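PDB 2E87: OBG-type G domain-containing protein from Pyrococcus horikoshii, which binds GDP, is probably a GTP-binding protein of the Obg/NOG1 type, and has no established cellular role. Local coordinates for residues I18-A21 with F22-E26; N60-K63 with V64-T68; E109-Y112 with V113-R117; P122-I125 with A126-R130; R130-Y133 with G134-S138. All coordinates share one frame; numbering follows the deposited sequence.

Interaction 1 (I18-A21 with F22-E26)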
# COMPACT_ATOMS: atom_id res chain seq x y z
N ILE A 18 -23.88 -6.03 -16.43
CA ILE A 18 -25.18 -6.51 -16.87
C ILE A 18 -25.18 -6.59 -18.39
O ILE A 18 -25.50 -7.62 -18.97
CB ILE A 18 -26.30 -5.56 -16.41
CG1 ILE A 18 -26.48 -5.67 -14.90
CG2 ILE A 18 -27.60 -5.90 -17.13
CD1 ILE A 18 -27.42 -4.60 -14.32
N ASP A 19 -24.81 -5.49 -19.03
CA ASP A 19 -24.78 -5.44 -20.48
C ASP A 19 -23.85 -6.48 -21.08
O ASP A 19 -24.21 -7.16 -22.04
CB ASP A 19 -24.39 -4.03 -20.94
CG ASP A 19 -25.51 -3.02 -20.75
OD1 ASP A 19 -26.49 -3.33 -20.02
OD2 ASP A 19 -25.42 -1.91 -21.32
N LYS A 20 -22.67 -6.63 -20.50
CA LYS A 20 -21.71 -7.60 -21.00
C LYS A 20 -22.33 -8.99 -20.91
O LYS A 20 -22.32 -9.75 -21.87
CB LYS A 20 -20.43 -7.56 -20.16
CG LYS A 20 -19.27 -8.38 -20.71
CD LYS A 20 -18.06 -8.29 -19.76
CE LYS A 20 -16.76 -8.76 -20.42
NZ LYS A 20 -16.41 -7.87 -21.57
N ALA A 21 -22.89 -9.31 -19.75
CA ALA A 21 -23.50 -10.60 -19.52
C ALA A 21 -24.72 -10.88 -20.42
O ALA A 21 -24.83 -11.97 -20.98
CB ALA A 21 -23.88 -10.73 -18.06
N PHE A 22 -25.63 -9.92 -20.55
CA PHE A 22 -26.80 -10.16 -21.38
C PHE A 22 -26.36 -10.29 -22.84
O PHE A 22 -26.80 -11.19 -23.56
CB PHE A 22 -27.82 -9.02 -21.24
CG PHE A 22 -28.52 -8.97 -19.91
CD1 PHE A 22 -29.50 -8.02 -19.66
CD2 PHE A 22 -28.21 -9.89 -18.90
CE1 PHE A 22 -30.17 -7.97 -18.43
CE2 PHE A 22 -28.87 -9.86 -17.67
CZ PHE A 22 -29.86 -8.90 -17.43
N ARG A 23 -25.47 -9.40 -23.26
CA ARG A 23 -24.96 -9.42 -24.62
C ARG A 23 -24.35 -10.78 -24.94
O ARG A 23 -24.61 -11.35 -25.99
CB ARG A 23 -23.91 -8.33 -24.82
CG ARG A 23 -23.89 -7.73 -26.23
CD ARG A 23 -22.58 -6.99 -26.55
NE ARG A 23 -22.19 -6.06 -25.48
CZ ARG A 23 -21.11 -6.20 -24.72
NH1 ARG A 23 -20.29 -7.24 -24.89
NH2 ARG A 23 -20.83 -5.31 -23.78
N ARG A 24 -23.54 -11.31 -24.02
CA ARG A 24 -22.89 -12.59 -24.24
C ARG A 24 -23.89 -13.73 -24.25
O ARG A 24 -23.69 -14.74 -24.92
CB ARG A 24 -21.83 -12.86 -23.17
CG ARG A 24 -20.87 -13.98 -23.54
CD ARG A 24 -19.62 -13.45 -24.21
NE ARG A 24 -18.50 -13.34 -23.27
CZ ARG A 24 -17.77 -12.24 -23.09
NH1 ARG A 24 -18.05 -11.14 -23.78
NH2 ARG A 24 -16.77 -12.24 -22.21
N ALA A 25 -24.98 -13.57 -23.51
CA ALA A 25 -26.00 -14.59 -23.45
C ALA A 25 -26.80 -14.57 -24.75
O ALA A 25 -27.20 -15.60 -25.27
CB ALA A 25 -26.92 -14.35 -22.25
N GLU A 26 -27.01 -13.38 -25.28
CA GLU A 26 -27.73 -13.21 -26.53
C GLU A 26 -26.95 -13.92 -27.65
O GLU A 26 -27.51 -14.72 -28.41
CB GLU A 26 -27.86 -11.71 -26.80
CG GLU A 26 -28.51 -11.33 -28.11
CD GLU A 26 -28.74 -9.83 -28.19
OE1 GLU A 26 -27.76 -9.07 -28.09
OE2 GLU A 26 -29.91 -9.41 -28.33
O HOH W 1 -17.65 -8.40 -24.76
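Ile18 and Phe22 meet because their first torsions carry them the same way: Ile18 CG2 stands anti to the backbone N, and Phe22 CG is anti to its carbonyl carbon (chi1 -70°). The methyl CG2 of Ile18 therefore lies over one face of the Phe22 ring, in a CH-pi contact. It sits 3.8 Å from the ring centroid and 3.5 Å from Phe22 CE1, displaced from the ring centre toward the rim. Both residues belong to helix 14-30 of the NOG1-type N-terminal helical bundle, one turn apart. The backbone bond beneath them, Phe22 N to Ile18 O, is 2.8 Å long and nearly straight at 168°. Phe22 also stacks on Tyr133 of helix 122-142, while Ala21 packs on Val57 of helix 38-67. On the polar side Lys20 and Arg24 run side by side. Their like charges come close, with Lys20 NZ 4.3 Å from Arg24 NH1. A water bridges Lys20 NZ, Arg23 NH1 and Arg24 NH1 from one side by weak bonds, lying at the edge of the Arg24 guanidinium in its plane. It may soften the repulsion among the three cations. Arg23 bends back at chi3, and its guanidinium lays one face over Lys20 CA.

Interaction 2 (N60-K63 with V64-T68)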
# COMPACT_ATOMS: atom_id res chain seq x y z
N ASN A 60 -16.05 -12.18 -14.24
CA ASN A 60 -15.51 -10.83 -14.11
C ASN A 60 -15.35 -10.44 -12.63
O ASN A 60 -14.28 -9.98 -12.22
CB ASN A 60 -16.38 -9.81 -14.86
CG ASN A 60 -16.19 -9.87 -16.39
OD1 ASN A 60 -15.33 -9.20 -16.96
ND2 ASN A 60 -17.00 -10.70 -17.05
N LEU A 61 -16.38 -10.68 -11.82
CA LEU A 61 -16.26 -10.33 -10.41
C LEU A 61 -15.13 -11.10 -9.72
O LEU A 61 -14.33 -10.50 -9.00
CB LEU A 61 -17.58 -10.59 -9.69
CG LEU A 61 -18.75 -9.69 -10.11
CD1 LEU A 61 -19.98 -10.21 -9.42
CD2 LEU A 61 -18.48 -8.21 -9.75
N ARG A 62 -15.06 -12.40 -9.95
CA ARG A 62 -14.05 -13.24 -9.33
C ARG A 62 -12.63 -12.79 -9.67
O ARG A 62 -11.71 -12.99 -8.88
CB ARG A 62 -14.24 -14.69 -9.75
CG ARG A 62 -13.38 -15.67 -8.98
CD ARG A 62 -13.68 -17.09 -9.40
NE ARG A 62 -14.86 -17.64 -8.71
CZ ARG A 62 -15.98 -18.02 -9.31
NH1 ARG A 62 -16.09 -17.92 -10.63
NH2 ARG A 62 -16.98 -18.53 -8.59
N LYS A 63 -12.47 -12.18 -10.85
CA LYS A 63 -11.17 -11.68 -11.29
C LYS A 63 -10.70 -10.58 -10.35
O LYS A 63 -9.50 -10.42 -10.12
CB LYS A 63 -11.26 -11.14 -12.72
CG LYS A 63 -10.07 -10.28 -13.14
CD LYS A 63 -10.22 -9.65 -14.54
CE LYS A 63 -9.90 -10.63 -15.67
NZ LYS A 63 -9.87 -9.98 -17.03
N VAL A 64 -11.65 -9.80 -9.83
CA VAL A 64 -11.34 -8.71 -8.90
C VAL A 64 -10.82 -9.25 -7.57
O VAL A 64 -9.85 -8.72 -7.00
CB VAL A 64 -12.60 -7.86 -8.59
CG1 VAL A 64 -12.24 -6.74 -7.66
CG2 VAL A 64 -13.21 -7.32 -9.87
N LEU A 65 -11.47 -10.28 -7.06
CA LEU A 65 -11.07 -10.89 -5.80
C LEU A 65 -9.73 -11.61 -5.92
O LEU A 65 -8.95 -11.63 -4.96
CB LEU A 65 -12.11 -11.91 -5.34
CG LEU A 65 -13.56 -11.48 -5.14
CD1 LEU A 65 -14.39 -12.68 -4.73
CD2 LEU A 65 -13.62 -10.39 -4.07
N GLU A 66 -9.45 -12.18 -7.08
CA GLU A 66 -8.20 -12.92 -7.27
C GLU A 66 -6.97 -12.06 -7.52
O GLU A 66 -5.91 -12.32 -6.97
CB GLU A 66 -8.35 -13.95 -8.40
CG GLU A 66 -9.49 -14.96 -8.18
CD GLU A 66 -9.68 -15.95 -9.33
OE1 GLU A 66 -9.38 -15.59 -10.50
OE2 GLU A 66 -10.16 -17.07 -9.07
N ARG A 67 -7.12 -11.01 -8.32
CA ARG A 67 -5.99 -10.16 -8.64
C ARG A 67 -5.69 -9.02 -7.68
O ARG A 67 -4.72 -8.29 -7.87
CB ARG A 67 -6.15 -9.60 -10.05
CG ARG A 67 -6.25 -10.66 -11.12
CD ARG A 67 -6.21 -10.01 -12.48
NE ARG A 67 -6.45 -10.95 -13.57
CZ ARG A 67 -6.67 -10.58 -14.82
NH1 ARG A 67 -6.68 -9.29 -15.13
NH2 ARG A 67 -6.89 -11.48 -15.76
N THR A 68 -6.51 -8.85 -6.65
CA THR A 68 -6.26 -7.80 -5.69
C THR A 68 -5.67 -8.50 -4.49
O THR A 68 -6.24 -9.46 -3.98
CB THR A 68 -7.57 -7.08 -5.28
OG1 THR A 68 -8.31 -6.73 -6.45
CG2 THR A 68 -7.26 -5.82 -4.49
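The last turns of helix 38-67 bring Lys63 against Arg67, and Arg62 against Glu66. Lys63 passes over one face of the Arg67 guanidinium, its CE 3.3 Å from Arg67 CZ and displaced toward the rim. The bend of Lys63 at chi3 (-79°) carries CE there, while Arg67 stays extended from CG to NE. The two cations are close, Lys63 NZ lying 3.6 Å from Arg67 NH2, so the contact rests on the aliphatic chain and probably costs some charge repulsion. This helix is part of the N-terminal helical bundle. Leu65 packs on Met95 and Ile102 of helix 88-117, and Leu61 on Leu17 of helix 14-30. Putting an alanine in place of Arg67 would probably leave the Lys63 chain without the flat group beneath it and set it free to turn. Glu66 OE2 rests against the methylenes of Arg62, 3.5 Å from Arg62 CG, whereas Arg62 NE stays 4.7 Å from that oxygen. At that distance their opposite charges can at most attract weakly. Near the helix end the hydroxyl of Thr68 gives a 2.6 Å hydrogen bond from OG1 to Val64 O, in the carbonyl plane. The backbone N of Arg67 bonds to Lys63 O at 3.0 Å.

Interaction 3 (E109-Y112 with V113-R117)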
# COMPACT_ATOMS: atom_id res chain seq x y z
N GLU A 109 -28.43 -19.29 -10.15
CA GLU A 109 -28.26 -20.06 -11.38
C GLU A 109 -28.73 -21.49 -11.20
O GLU A 109 -29.55 -21.99 -11.97
CB GLU A 109 -26.79 -20.08 -11.80
CG GLU A 109 -26.50 -21.11 -12.88
CD GLU A 109 -25.03 -21.25 -13.21
OE1 GLU A 109 -24.18 -20.82 -12.41
OE2 GLU A 109 -24.71 -21.79 -14.28
N GLU A 110 -28.20 -22.16 -10.18
CA GLU A 110 -28.57 -23.53 -9.91
C GLU A 110 -30.07 -23.61 -9.66
O GLU A 110 -30.74 -24.52 -10.15
CB GLU A 110 -27.79 -24.03 -8.70
CG GLU A 110 -28.25 -25.37 -8.18
CD GLU A 110 -27.23 -26.01 -7.26
OE1 GLU A 110 -26.19 -26.50 -7.76
OE2 GLU A 110 -27.46 -26.02 -6.03
N ARG A 111 -30.61 -22.65 -8.92
CA ARG A 111 -32.04 -22.63 -8.64
C ARG A 111 -32.90 -22.50 -9.91
O ARG A 111 -33.83 -23.28 -10.11
CB ARG A 111 -32.38 -21.49 -7.67
CG ARG A 111 -33.82 -20.95 -7.78
CD ARG A 111 -34.70 -21.35 -6.60
NE ARG A 111 -34.13 -20.92 -5.33
CZ ARG A 111 -33.97 -19.65 -4.97
NH1 ARG A 111 -34.35 -18.67 -5.78
NH2 ARG A 111 -33.43 -19.36 -3.80
N TYR A 112 -32.58 -21.54 -10.78
CA TYR A 112 -33.35 -21.34 -12.00
C TYR A 112 -33.15 -22.38 -13.09
O TYR A 112 -34.09 -22.69 -13.81
CB TYR A 112 -33.11 -19.92 -12.53
CG TYR A 112 -33.94 -18.92 -11.78
CD1 TYR A 112 -35.25 -18.65 -12.17
CD2 TYR A 112 -33.46 -18.32 -10.61
CE1 TYR A 112 -36.06 -17.83 -11.42
CE2 TYR A 112 -34.28 -17.50 -9.85
CZ TYR A 112 -35.58 -17.26 -10.26
OH TYR A 112 -36.40 -16.48 -9.49
N VAL A 113 -31.94 -22.91 -13.23
CA VAL A 113 -31.72 -23.94 -14.23
C VAL A 113 -32.63 -25.13 -13.90
O VAL A 113 -33.27 -25.69 -14.78
CB VAL A 113 -30.24 -24.42 -14.26
CG1 VAL A 113 -30.14 -25.76 -15.00
CG2 VAL A 113 -29.37 -23.40 -14.96
N GLU A 114 -32.70 -25.51 -12.62
CA GLU A 114 -33.54 -26.62 -12.20
C GLU A 114 -35.00 -26.37 -12.53
O GLU A 114 -35.65 -27.22 -13.14
CB GLU A 114 -33.41 -26.89 -10.69
CG GLU A 114 -34.12 -28.16 -10.21
CD GLU A 114 -35.44 -27.90 -9.49
OE1 GLU A 114 -36.15 -26.92 -9.81
OE2 GLU A 114 -35.79 -28.69 -8.58
N ARG A 115 -35.54 -25.22 -12.13
CA ARG A 115 -36.93 -24.90 -12.41
C ARG A 115 -37.25 -24.98 -13.89
O ARG A 115 -38.28 -25.52 -14.27
CB ARG A 115 -37.31 -23.50 -11.93
CG ARG A 115 -38.16 -23.47 -10.68
CD ARG A 115 -37.27 -23.71 -9.49
NE ARG A 115 -37.99 -23.96 -8.25
CZ ARG A 115 -37.40 -23.97 -7.06
NH1 ARG A 115 -36.10 -23.76 -7.01
NH2 ARG A 115 -38.08 -24.20 -5.95
N ILE A 116 -36.37 -24.41 -14.71
CA ILE A 116 -36.57 -24.40 -16.15
C ILE A 116 -36.42 -25.81 -16.71
O ILE A 116 -37.29 -26.29 -17.43
CB ILE A 116 -35.56 -23.44 -16.85
CG1 ILE A 116 -35.85 -22.00 -16.43
CG2 ILE A 116 -35.67 -23.56 -18.38
CD1 ILE A 116 -34.71 -21.04 -16.73
N ARG A 117 -35.32 -26.46 -16.38
CA ARG A 117 -35.06 -27.82 -16.85
C ARG A 117 -36.25 -28.72 -16.55
O ARG A 117 -36.59 -29.60 -17.33
CB ARG A 117 -33.82 -28.39 -16.16
CG ARG A 117 -33.62 -29.88 -16.43
CD ARG A 117 -32.75 -30.53 -15.36
NE ARG A 117 -32.59 -31.97 -15.60
CZ ARG A 117 -32.05 -32.81 -14.73
NH1 ARG A 117 -31.61 -32.37 -13.56
NH2 ARG A 117 -31.94 -34.10 -15.03
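Residues 109-112 and 113-117 form the last two turns of helix 88-117, and i to i+4 bonds join them. Val113 N bonds to Glu109 O at 2.9 Å with a nearly straight N-H (166°), and Ile116 N reaches Tyr112 O at 3.0 Å. The bond from Glu114 N to Glu110 O is weak. The helix belongs to the NOG1-type N-terminal helical bundle, and two other helices flank this end. Val113 and Glu109 face helix 38-67, while Tyr112 and Ile116 face helix 122-142, where both touch Leu128. Val113 CG2 leans back over the preceding turn, 3.3 Å from Glu109 O and 4.2 Å from Glu109 CG. Ile116, three residues on, does the same: with CG1 anti to its carbonyl carbon (chi1 -66°), that atom comes to rest 3.2 Å from Tyr112 O. The buried polar ends find partners on other turns and helices. Glu109 OE1 takes a hydrogen bond from Ser54 OG and a salt bridge from Arg106. Tyr112 OH is hydrogen-bonded to Arg135 NE. On the exposed side the modelled positions of the Arg111 and Arg115 side chains are doubtful, because they come too close. Glu114 may offer Arg115 a little charge compensation, though OE1 is a long 3.8 Å from Arg115 NE and lies well out of the guanidinium plane.

Interaction 4 (P122-I125 with A126-R130); sequences PNEI and AELRR
Glu124 and Leu128 make the apolar side of this contact, while Glu127 over the Asn123 carbonyl makes its solvent side. Leu128 lies alongside Glu124 and points the same way, with CD1 3.8 Å from Glu124 CG. Its CG comes closer still to the backbone, 3.2 Å from Glu124 O. The bond below is short: Leu128 N to Glu124 O is 2.8 Å. Only the methylene part of Glu124 serves as an apolar surface, because its carboxylate turns elsewhere and OE1 is hydrogen-bonded to Ser119 OG. These residues form the first turns of helix 122-142 in the N-terminal helical bundle. Leu128 is buried against helix 88-117, where it also meets Arg115, and Ile125 packs on Arg43 and Glu46 of helix 38-67. On the outer side Glu127 runs extended back past the Asn123 carbonyl. Its CG is anti to the carbonyl carbon (chi1 -71°), which places that atom 3.1 Å from Asn123 O. Glu127 OE2 then lies 3.8 Å from Glu124 CA, a loose contact without a hydrogen bond. Ala126 CB rests 3.5 Å from Pro122 O, and one face of the Arg129 guanidinium lies over Ala126 O. The same guanidinium forms a salt bridge from NE to Glu46.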
# COMPACT_ATOMS: atom_id res chain seq x y z
N PRO A 122 -44.16 -23.40 -21.70
CA PRO A 122 -43.41 -22.36 -22.39
C PRO A 122 -43.53 -21.01 -21.70
O PRO A 122 -42.55 -20.29 -21.56
CB PRO A 122 -44.03 -22.36 -23.78
CG PRO A 122 -44.32 -23.80 -23.99
CD PRO A 122 -44.93 -24.21 -22.66
N ASN A 123 -44.74 -20.68 -21.27
CA ASN A 123 -44.99 -19.42 -20.56
C ASN A 123 -44.06 -19.31 -19.36
O ASN A 123 -43.41 -18.29 -19.15
CB ASN A 123 -46.43 -19.37 -20.05
CG ASN A 123 -47.38 -18.74 -21.03
OD1 ASN A 123 -47.30 -17.55 -21.32
ND2 ASN A 123 -48.31 -19.54 -21.55
N GLU A 124 -44.04 -20.37 -18.57
CA GLU A 124 -43.23 -20.44 -17.36
C GLU A 124 -41.75 -20.46 -17.68
O GLU A 124 -40.97 -19.75 -17.06
CB GLU A 124 -43.60 -21.68 -16.57
CG GLU A 124 -42.95 -21.76 -15.22
CD GLU A 124 -43.31 -23.03 -14.51
OE1 GLU A 124 -42.85 -24.10 -14.95
OE2 GLU A 124 -44.06 -22.95 -13.52
N ILE A 125 -41.36 -21.29 -18.64
CA ILE A 125 -39.96 -21.37 -19.03
C ILE A 125 -39.43 -19.97 -19.31
O ILE A 125 -38.38 -19.58 -18.82
CB ILE A 125 -39.81 -22.24 -20.28
CG1 ILE A 125 -39.93 -23.71 -19.86
CG2 ILE A 125 -38.50 -21.92 -21.00
CD1 ILE A 125 -40.04 -24.68 -21.01
N ALA A 126 -40.19 -19.21 -20.08
CA ALA A 126 -39.81 -17.86 -20.42
C ALA A 126 -39.75 -16.98 -19.18
O ALA A 126 -38.74 -16.32 -18.93
CB ALA A 126 -40.78 -17.28 -21.43
N GLU A 127 -40.84 -16.97 -18.42
CA GLU A 127 -40.93 -16.15 -17.21
C GLU A 127 -39.79 -16.41 -16.24
O GLU A 127 -39.31 -15.48 -15.57
CB GLU A 127 -42.28 -16.38 -16.52
CG GLU A 127 -43.47 -15.77 -17.28
CD GLU A 127 -44.84 -16.23 -16.77
OE1 GLU A 127 -45.84 -15.51 -17.02
OE2 GLU A 127 -44.93 -17.31 -16.14
N LEU A 128 -39.35 -17.66 -16.16
CA LEU A 128 -38.26 -18.01 -15.27
C LEU A 128 -36.93 -17.39 -15.73
O LEU A 128 -36.17 -16.89 -14.89
CB LEU A 128 -38.15 -19.54 -15.14
CG LEU A 128 -39.28 -20.26 -14.38
CD1 LEU A 128 -39.17 -21.77 -14.54
CD2 LEU A 128 -39.23 -19.88 -12.91
N ARG A 129 -36.63 -17.40 -17.02
CA ARG A 129 -35.38 -16.77 -17.47
C ARG A 129 -35.48 -15.27 -17.16
O ARG A 129 -34.52 -14.64 -16.69
CB ARG A 129 -35.15 -16.90 -18.99
CG ARG A 129 -34.44 -15.64 -19.54
CD ARG A 129 -34.30 -15.55 -21.05
NE ARG A 129 -35.57 -15.68 -21.76
CZ ARG A 129 -36.56 -14.80 -21.72
NH1 ARG A 129 -36.47 -13.69 -21.00
NH2 ARG A 129 -37.66 -15.05 -22.42
N ARG A 130 -36.64 -14.70 -17.46
CA ARG A 130 -36.87 -13.29 -17.24
C ARG A 130 -36.66 -12.94 -15.76
O ARG A 130 -36.07 -11.91 -15.44
CB ARG A 130 -38.28 -12.93 -17.69
CG ARG A 130 -38.46 -11.46 -18.01
CD ARG A 130 -39.89 -11.19 -18.46
NE ARG A 130 -40.24 -11.95 -19.66
CZ ARG A 130 -41.36 -12.66 -19.82
NH1 ARG A 130 -42.25 -12.73 -18.84
NH2 ARG A 130 -41.57 -13.32 -20.95

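Interaction 5 (R130-Y133 with G134-S138); sequences RQFY and GRVAS
Four i to i+4 bonds hold residues 130-133 to 134-138 in the middle of helix 122-142, the straightest being Ala137 N to Tyr133 O at 2.9 Å and 177°. Phe132 and Val136 carry the side-chain contact. Phe132 CG stands anti to the backbone N (chi1 176°), which swings the ring along the helix toward the next turn. Val136 CG2 then lies over one face of the ring in a CH-pi contact, 3.6 Å from the centroid and 3.4 Å from Phe132 CZ. The same methyl is 3.3 Å from Phe132 O, so it touches both the ring and the carbonyl of Phe132. Helices 38-67 and 88-117 of the N-terminal bundle close round this pair: Phe132 meets Val50 and Leu108, and Val136 meets Val53. A serine replacing Phe132 would probably open a gap beside Val136 CG2 and strip these two helices of an apolar partner. Gln131 and Arg135 lie side by side with their planes 69° apart. Gln131 OE1 is 3.8 Å from Arg135 NH2, too far to hold the guanidinium, whose NE is hydrogen-bonded to Tyr112 OH instead. The chemistry thus divides: dispersion and CH-pi contact hold the buried side, and the polar hold on Arg135 comes from the neighbouring helix.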
# COMPACT_ATOMS: atom_id res chain seq x y z
N ARG A 130 -36.64 -14.70 -17.46
CA ARG A 130 -36.87 -13.29 -17.24
C ARG A 130 -36.66 -12.94 -15.76
O ARG A 130 -36.07 -11.91 -15.44
CB ARG A 130 -38.28 -12.93 -17.69
CG ARG A 130 -38.46 -11.46 -18.01
CD ARG A 130 -39.89 -11.19 -18.46
NE ARG A 130 -40.24 -11.95 -19.66
CZ ARG A 130 -41.36 -12.66 -19.82
NH1 ARG A 130 -42.25 -12.73 -18.84
NH2 ARG A 130 -41.57 -13.32 -20.95
N GLN A 131 -37.12 -13.81 -14.87
CA GLN A 131 -36.95 -13.56 -13.44
C GLN A 131 -35.49 -13.58 -13.04
O GLN A 131 -35.05 -12.74 -12.27
CB GLN A 131 -37.70 -14.59 -12.60
CG GLN A 131 -39.21 -14.47 -12.62
CD GLN A 131 -39.85 -15.38 -11.60
OE1 GLN A 131 -39.61 -15.24 -10.40
NE2 GLN A 131 -40.67 -16.32 -12.07
N PHE A 132 -34.76 -14.57 -13.55
CA PHE A 132 -33.34 -14.71 -13.23
C PHE A 132 -32.60 -13.43 -13.66
O PHE A 132 -31.88 -12.83 -12.87
CB PHE A 132 -32.77 -15.95 -13.93
CG PHE A 132 -31.30 -16.12 -13.74
CD1 PHE A 132 -30.79 -16.60 -12.54
CD2 PHE A 132 -30.41 -15.77 -14.76
CE1 PHE A 132 -29.41 -16.74 -12.35
CE2 PHE A 132 -29.04 -15.90 -14.59
CZ PHE A 132 -28.53 -16.38 -13.37
N TYR A 133 -32.80 -13.02 -14.92
CA TYR A 133 -32.18 -11.80 -15.41
C TYR A 133 -32.50 -10.67 -14.42
O TYR A 133 -31.61 -9.96 -13.97
CB TYR A 133 -32.73 -11.44 -16.79
CG TYR A 133 -31.99 -12.05 -17.96
CD1 TYR A 133 -31.61 -13.39 -17.95
CD2 TYR A 133 -31.69 -11.29 -19.10
CE1 TYR A 133 -30.95 -13.96 -19.02
CE2 TYR A 133 -31.02 -11.85 -20.20
CZ TYR A 133 -30.65 -13.18 -20.14
OH TYR A 133 -29.96 -13.75 -21.17
N GLY A 134 -33.78 -10.54 -14.09
CA GLY A 134 -34.20 -9.50 -13.16
C GLY A 134 -33.43 -9.55 -11.86
O GLY A 134 -32.96 -8.51 -11.37
N ARG A 135 -33.28 -10.74 -11.29
CA ARG A 135 -32.56 -10.89 -10.04
C ARG A 135 -31.06 -10.67 -10.15
O ARG A 135 -30.44 -10.16 -9.22
CB ARG A 135 -32.82 -12.26 -9.41
CG ARG A 135 -34.25 -12.44 -8.92
CD ARG A 135 -34.38 -13.70 -8.10
NE ARG A 135 -35.76 -14.14 -7.94
CZ ARG A 135 -36.72 -13.42 -7.38
NH1 ARG A 135 -36.46 -12.20 -6.92
NH2 ARG A 135 -37.95 -13.92 -7.27
N VAL A 136 -30.46 -11.05 -11.28
CA VAL A 136 -29.03 -10.85 -11.44
C VAL A 136 -28.76 -9.36 -11.51
O VAL A 136 -27.86 -8.86 -10.83
CB VAL A 136 -28.48 -11.53 -12.72
CG1 VAL A 136 -27.02 -11.17 -12.90
CG2 VAL A 136 -28.61 -13.03 -12.62
N ALA A 137 -29.54 -8.66 -12.33
CA ALA A 137 -29.37 -7.22 -12.45
C ALA A 137 -29.51 -6.54 -11.08
O ALA A 137 -28.77 -5.62 -10.75
CB ALA A 137 -30.41 -6.66 -13.41
N SER A 138 -30.46 -7.02 -10.29
CA SER A 138 -30.70 -6.47 -8.96
C SER A 138 -29.54 -6.74 -7.99
O SER A 138 -29.14 -5.85 -7.23
CB SER A 138 -32.00 -7.04 -8.41
OG SER A 138 -32.19 -6.67 -7.06

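All five contacts are local turns of helix, so none closes a long loop. They follow one another along the chain, interactions 4 and 5 overlapping at Arg130, and none nest or cross. From the N terminus, interaction 1 lies on helix 14-30 and interaction 2 on helix 38-67, the next helix; interactions 1 and 2 touch where Lys20 packs on Asn60. Interaction 3 ends helix 88-117, and interactions 4 and 5 follow on helix 122-142. Interaction 3 packs against both, through Leu128 in interaction 4 and through Phe132 and Arg135 in interaction 5. Interaction 5 also meets interaction 1 where Tyr133 stacks on Phe22. Together they mark four helices of the N-terminal bundle, away from the GDP site.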